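Local coordinates for protein NADH kinase POS5, mitochondrial (Saccharomyces cerevisiae, PDB 3AFO) that phosphorylates NADH and NAD(+) with ATP, preferring NADH twofold, and is a key source of the cellular reductant NADPH, at residues H184-K188 against Q309-D315; V13-S19 against D110-D116. All blocks are in the same frame, centred on the assembly; numbering follows the deposited sequence. Where two conformers were deposited one is given.

Contact 1: residues H184-K188 against Q309-D315; sequences HLKKK and QDLDVGD
OD2 of D315 is gripped from both faces of its carboxylate. K187 NZ comes from one side, on the syn side of the oxygen, and forms a salt bridge with D315 OD2 at 2.8 Å. The backbone N of D312 comes from above the other face and donates to D315 OD2 over 2.9 Å. The second oxygen, OD1 of D315, takes the backbone N-H of K188 on its anti side, at 2.8 Å from K188 N and almost straight (178°). The carboxylate thus ties the chain just past the end of strand 174-186 to the type II turn D312-D315, which links strands 306-311 and 316-321. K187 starts out pointing away from this turn. Bends at chi2 (-71°) and chi3 (-70°) fold its chain back beside D315 and bring the ammonium to OD2. A water bound to NZ also donates to the carbonyl O of D310 and to OD2 of D312. The direct ion pair of NZ with D312 is long, and OD1 of D312 is held by the backbone N of S297. An asparagine in place of D315 would probably leave the K187 ammonium without its close charge partner and weaken the tie to the turn. Beside the polar cluster, L185 CD1 packs on L311 CD2 at 3.6 Å, the two side chains running alongside in opposite senses. With two carboxylates near one ammonium, the lysine is likely to stay protonated, and the charge network pins the turn to the chain just past the strand.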
loop_
_atom_site.group_PDB
_atom_site.type_symbol
_atom_site.label_atom_id
_atom_site.label_comp_id
_atom_site.label_asym_id
_atom_site.label_seq_id
_atom_site.Cartn_x
_atom_site.Cartn_y
_atom_site.Cartn_z
ATOM N N HIS A 184 -6.579 19.638 -21.462
ATOM C CA HIS A 184 -7.257 20.875 -21.856
ATOM C C HIS A 184 -7.496 21.710 -20.605
ATOM O O HIS A 184 -8.293 21.328 -19.744
ATOM C CB HIS A 184 -8.595 20.558 -22.532
ATOM C CG HIS A 184 -8.463 19.869 -23.854
ATOM N ND1 HIS A 184 -7.812 18.662 -24.008
ATOM C CD2 HIS A 184 -8.909 20.212 -25.083
ATOM C CE1 HIS A 184 -7.852 18.301 -25.278
ATOM N NE2 HIS A 184 -8.519 19.221 -25.949
ATOM N N LEU A 185 -6.786 22.826 -20.478
ATOM C CA LEU A 185 -6.995 23.724 -19.342
ATOM C C LEU A 185 -8.021 24.802 -19.673
ATOM O O LEU A 185 -7.851 25.555 -20.633
ATOM C CB LEU A 185 -5.675 24.347 -18.878
ATOM C CG LEU A 185 -5.749 25.463 -17.822
ATOM C CD1 LEU A 185 -6.240 24.944 -16.474
ATOM C CD2 LEU A 185 -4.403 26.150 -17.650
ATOM N N LYS A 186 -9.084 24.853 -18.874
ATOM C CA LYS A 186 -10.126 25.867 -18.995
ATOM C C LYS A 186 -10.122 26.727 -17.744
ATOM O O LYS A 186 -10.587 26.292 -16.684
ATOM C CB LYS A 186 -11.493 25.205 -19.157
ATOM C CG LYS A 186 -12.671 26.175 -19.259
ATOM C CD LYS A 186 -13.978 25.446 -18.964
ATOM C CE LYS A 186 -15.188 26.360 -19.063
ATOM N NZ LYS A 186 -16.223 25.983 -18.045
ATOM N N LYS A 187 -9.595 27.944 -17.864
ATOM C CA LYS A 187 -9.512 28.865 -16.721
ATOM C C LYS A 187 -10.906 29.299 -16.244
ATOM O O LYS A 187 -11.852 29.335 -17.027
ATOM C CB LYS A 187 -8.648 30.096 -17.064
ATOM C CG LYS A 187 -7.172 29.823 -17.440
ATOM C CD LYS A 187 -6.313 29.371 -16.258
ATOM C CE LYS A 187 -6.071 30.478 -15.252
ATOM N NZ LYS A 187 -5.225 29.992 -14.125
ATOM N N LYS A 188 -11.030 29.573 -14.947
ATOM C CA LYS A 188 -12.218 30.219 -14.383
ATOM C C LYS A 188 -12.474 31.513 -15.142
ATOM O O LYS A 188 -11.531 32.294 -15.373
ATOM C CB LYS A 188 -11.975 30.577 -12.917
ATOM C CG LYS A 188 -13.195 31.089 -12.172
ATOM C CD LYS A 188 -12.777 31.732 -10.852
ATOM C CE LYS A 188 -13.983 32.067 -9.992
ATOM N NZ LYS A 188 -14.842 33.108 -10.614
ATOM N N GLN A 309 1.526 26.235 -15.002
ATOM C CA GLN A 309 0.755 27.324 -14.438
ATOM C C GLN A 309 0.344 26.997 -13.028
ATOM O O GLN A 309 0.119 25.833 -12.675
ATOM C CB GLN A 309 -0.542 27.462 -15.211
ATOM C CG GLN A 309 -0.558 28.543 -16.243
ATOM C CD GLN A 309 -1.960 28.806 -16.708
ATOM O OE1 GLN A 309 -2.249 28.749 -17.899
ATOM N NE2 GLN A 309 -2.857 29.071 -15.759
ATOM N N ASP A 310 0.219 28.034 -12.224
ATOM C CA ASP A 310 -0.517 27.917 -10.995
ATOM C C ASP A 310 -1.972 28.111 -11.356
ATOM O O ASP A 310 -2.303 28.925 -12.227
ATOM C CB ASP A 310 -0.006 28.929 -9.986
ATOM C CG ASP A 310 1.447 28.690 -9.653
ATOM O OD1 ASP A 310 1.977 27.659 -10.125
ATOM O OD2 ASP A 310 2.059 29.507 -8.940
ATOM N N LEU A 311 -2.826 27.301 -10.742
ATOM C CA LEU A 311 -4.254 27.336 -11.005
ATOM C C LEU A 311 -4.991 27.875 -9.796
ATOM O O LEU A 311 -4.504 27.790 -8.660
ATOM C CB LEU A 311 -4.791 25.947 -11.379
ATOM C CG LEU A 311 -4.228 25.207 -12.598
ATOM C CD1 LEU A 311 -5.089 23.971 -12.905
ATOM C CD2 LEU A 311 -4.108 26.111 -13.824
ATOM N N ASP A 312 -6.167 28.432 -10.065
ATOM C CA ASP A 312 -7.029 29.026 -9.055
ATOM C C ASP A 312 -8.283 28.178 -8.869
ATOM O O ASP A 312 -8.657 27.401 -9.747
ATOM C CB ASP A 312 -7.429 30.454 -9.477
ATOM C CG ASP A 312 -6.238 31.275 -9.969
ATOM O OD1 ASP A 312 -5.177 31.251 -9.308
ATOM O OD2 ASP A 312 -6.354 31.934 -11.021
ATOM N N VAL A 313 -8.924 28.338 -7.717
ATOM C CA VAL A 313 -10.239 27.758 -7.468
ATOM C C VAL A 313 -11.174 28.127 -8.620
ATOM O O VAL A 313 -11.283 29.303 -8.985
ATOM C CB VAL A 313 -10.808 28.262 -6.114
ATOM C CG1 VAL A 313 -12.289 27.922 -5.968
ATOM C CG2 VAL A 313 -10.004 27.690 -4.954
ATOM N N GLY A 314 -11.817 27.114 -9.202
ATOM C CA GLY A 314 -12.719 27.300 -10.327
ATOM C C GLY A 314 -12.156 26.902 -11.680
ATOM O O GLY A 314 -12.922 26.650 -12.611
ATOM N N ASP A 315 -10.826 26.862 -11.805
ATOM C CA ASP A 315 -10.178 26.353 -13.011
ATOM C C ASP A 315 -10.527 24.862 -13.157
ATOM O O ASP A 315 -10.811 24.191 -12.163
ATOM C CB ASP A 315 -8.649 26.513 -12.926
ATOM C CG ASP A 315 -8.178 27.982 -12.979
ATOM O OD1 ASP A 315 -8.998 28.901 -13.183
ATOM O OD2 ASP A 315 -6.965 28.215 -12.794
HETATM O O HOH W 1 -13.001 26.650 -15.477
HETATM O O HOH W 2 -4.006 31.563 -12.303
#

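Contact 2: residues V13-S19 against D110-D116; sequences VNNLRSS and DIVNRTD
The guanidinium of R114 has N14 CA over one face, 3.6 Å above its plane and offset toward the rim, and L16 O at its edge. R114 comes from the region of helix 108-114, in the alpha/beta part of the NAD kinase fold. Segment 13-19, a 3-10 turn followed by loop, runs along it. NE of R114 donates to L16 O over 3.0 Å. The oxygen lies in the guanidinium plane, but NE sits above the carbonyl plane and the bond is bent (142°). Stretched out from CG to NE (chi3 180°), the R114 chain carries CD past V13 O and CG past R17 O. NH1 turns back to the helix in a weak bond to D110 O. At the other end of the loop, S19 N donates to N113 O, in the carbonyl plane and on a lone pair. V13 sets CG1 against D110 CB at 3.6 Å, while I76 of strand 74-76 touches both V13 and I111. The acid D116 joins the loop to strand 43-48: OD1 takes the N-H of S20, and OD2 those of Q42 and N43. A water bridges N14 N and the carboxylate of D110, donating to D110 OD2 at 2.7 Å.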
loop_
_atom_site.group_PDB
_atom_site.type_symbol
_atom_site.label_atom_id
_atom_site.label_comp_id
_atom_site.label_asym_id
_atom_site.label_seq_id
_atom_site.Cartn_x
_atom_site.Cartn_y
_atom_site.Cartn_z
ATOM N N VAL A 13 16.991 25.842 -41.102
ATOM C CA VAL A 13 16.380 24.527 -41.289
ATOM C C VAL A 13 15.296 24.534 -42.383
ATOM O O VAL A 13 15.000 23.494 -42.981
ATOM C CB VAL A 13 15.871 23.908 -39.946
ATOM C CG1 VAL A 13 14.704 24.699 -39.378
ATOM C CG2 VAL A 13 15.518 22.445 -40.129
ATOM N N ASN A 14 14.722 25.700 -42.665
ATOM C CA ASN A 14 13.767 25.796 -43.773
ATOM C C ASN A 14 14.391 25.506 -45.143
ATOM O O ASN A 14 13.676 25.411 -46.132
ATOM C CB ASN A 14 13.026 27.142 -43.779
ATOM C CG ASN A 14 13.935 28.312 -44.079
ATOM O OD1 ASN A 14 14.874 28.206 -44.865
ATOM N ND2 ASN A 14 13.649 29.448 -43.458
ATOM N N ASN A 15 15.716 25.369 -45.197
ATOM C CA ASN A 15 16.400 24.904 -46.411
ATOM C C ASN A 15 16.143 23.424 -46.681
ATOM O O ASN A 15 16.436 22.933 -47.775
ATOM C CB ASN A 15 17.914 25.127 -46.328
ATOM C CG ASN A 15 18.304 26.596 -46.347
ATOM O OD1 ASN A 15 17.458 27.488 -46.482
ATOM N ND2 ASN A 15 19.598 26.855 -46.208
ATOM N N LEU A 16 15.613 22.718 -45.679
ATOM C CA LEU A 16 15.339 21.285 -45.798
ATOM C C LEU A 16 13.896 21.009 -46.212
ATOM O O LEU A 16 13.015 21.845 -46.013
ATOM C CB LEU A 16 15.656 20.552 -44.484
ATOM C CG LEU A 16 17.062 20.722 -43.892
ATOM C CD1 LEU A 16 17.207 19.925 -42.596
ATOM C CD2 LEU A 16 18.150 20.327 -44.904
ATOM N N ARG A 17 13.684 19.818 -46.772
ATOM C CA ARG A 17 12.384 19.357 -47.247
ATOM C C ARG A 17 11.485 18.942 -46.090
ATOM O O ARG A 17 11.973 18.547 -45.033
ATOM C CB ARG A 17 12.554 18.155 -48.187
ATOM C CG ARG A 17 13.605 18.316 -49.296
ATOM C CD ARG A 17 13.125 19.210 -50.425
ATOM N NE ARG A 17 12.040 18.615 -51.204
ATOM C CZ ARG A 17 11.886 18.785 -52.519
ATOM N NH1 ARG A 17 12.759 19.508 -53.206
ATOM N NH2 ARG A 17 10.866 18.220 -53.144
ATOM N N SER A 18 10.174 19.018 -46.314
ATOM C CA SER A 18 9.157 18.557 -45.363
ATOM C C SER A 18 9.359 17.114 -44.915
ATOM O O SER A 18 9.891 16.294 -45.663
ATOM C CB SER A 18 7.762 18.701 -45.984
ATOM O OG SER A 18 7.394 20.064 -46.077
ATOM N N SER A 19 8.909 16.813 -43.695
ATOM C CA SER A 19 9.035 15.478 -43.093
ATOM C C SER A 19 8.532 14.354 -43.981
ATOM O O SER A 19 7.524 14.489 -44.675
ATOM C CB SER A 19 8.273 15.403 -41.767
ATOM O OG SER A 19 8.446 16.577 -41.006
ATOM N N ASP A 110 9.512 25.436 -37.497
ATOM C CA ASP A 110 10.365 25.083 -38.631
ATOM C C ASP A 110 10.989 23.694 -38.457
ATOM O O ASP A 110 11.031 22.909 -39.400
ATOM C CB ASP A 110 11.468 26.137 -38.823
ATOM C CG ASP A 110 10.983 27.395 -39.548
ATOM O OD1 ASP A 110 9.787 27.754 -39.454
ATOM O OD2 ASP A 110 11.820 28.032 -40.223
ATOM N N ILE A 111 11.473 23.396 -37.250
ATOM C CA ILE A 111 12.105 22.103 -36.975
ATOM C C ILE A 111 11.077 20.975 -37.035
ATOM O O ILE A 111 11.292 19.950 -37.692
ATOM C CB ILE A 111 12.832 22.100 -35.604
ATOM C CG1 ILE A 111 14.039 23.043 -35.640
ATOM C CG2 ILE A 111 13.237 20.673 -35.203
ATOM C CD1 ILE A 111 14.836 23.102 -34.348
ATOM N N VAL A 112 9.950 21.197 -36.364
ATOM C CA VAL A 112 8.865 20.230 -36.263
ATOM C C VAL A 112 8.390 19.703 -37.632
ATOM O O VAL A 112 8.161 18.497 -37.798
ATOM C CB VAL A 112 7.693 20.840 -35.435
ATOM C CG1 VAL A 112 6.414 20.068 -35.615
ATOM C CG2 VAL A 112 8.076 20.912 -33.955
ATOM N N ASN A 113 8.273 20.610 -38.598
ATOM C CA ASN A 113 7.800 20.309 -39.959
ATOM C C ASN A 113 8.738 19.467 -40.805
ATOM O O ASN A 113 8.318 18.868 -41.804
ATOM C CB ASN A 113 7.540 21.612 -40.727
ATOM C CG ASN A 113 6.422 22.430 -40.134
ATOM O OD1 ASN A 113 6.425 23.662 -40.236
ATOM N ND2 ASN A 113 5.451 21.756 -39.507
ATOM N N ARG A 114 10.009 19.433 -40.420
ATOM C CA ARG A 114 11.035 18.849 -41.274
ATOM C C ARG A 114 11.740 17.621 -40.707
ATOM O O ARG A 114 12.472 16.943 -41.413
ATOM C CB ARG A 114 12.015 19.934 -41.714
ATOM C CG ARG A 114 11.380 20.838 -42.765
ATOM C CD ARG A 114 12.013 22.192 -42.816
ATOM N NE ARG A 114 11.365 23.023 -43.828
ATOM C CZ ARG A 114 10.464 23.963 -43.563
ATOM N NH1 ARG A 114 10.087 24.210 -42.309
ATOM N NH2 ARG A 114 9.936 24.657 -44.560
ATOM N N THR A 115 11.483 17.316 -39.440
ATOM C CA THR A 115 12.106 16.167 -38.781
ATOM C C THR A 115 11.585 14.799 -39.251
ATOM O O THR A 115 10.394 14.519 -39.150
ATOM C CB THR A 115 11.962 16.298 -37.241
ATOM O OG1 THR A 115 12.632 17.486 -36.794
ATOM C CG2 THR A 115 12.562 15.095 -36.544
ATOM N N ASP A 116 12.474 13.947 -39.752
ATOM C CA ASP A 116 12.136 12.548 -40.045
ATOM C C ASP A 116 12.306 11.670 -38.799
ATOM O O ASP A 116 11.605 10.668 -38.623
ATOM C CB ASP A 116 13.028 11.964 -41.154
ATOM C CG ASP A 116 13.015 12.790 -42.455
ATOM O OD1 ASP A 116 12.111 13.646 -42.639
ATOM O OD2 ASP A 116 13.929 12.560 -43.288
HETATM O O HOH W 3 14.398 27.821 -40.864
HETATM O O HOH W 4 8.390 16.028 -38.354
#

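Overall arrangement
The two contacts lie in different parts of the chain, their centres about 35 Å apart and their nearest atoms about 18 Å apart. They share no strand or helix. Contact 1 joins two antiparallel sheets in the beta-rich part of the protein. Contact 2 fastens an N-terminal loop to the region of helix 108-114 beside the parallel sheet. Both lie toward the periphery and are partly buried; contact 2 has more exposed residues (four against one). Their chemistry differs. Contact 1 rests on a salt-bridge network between side chains, next to a leucine pair. In contact 2 the cationic arginine is held chiefly by backbone carbonyls, with no salt bridge across the segments.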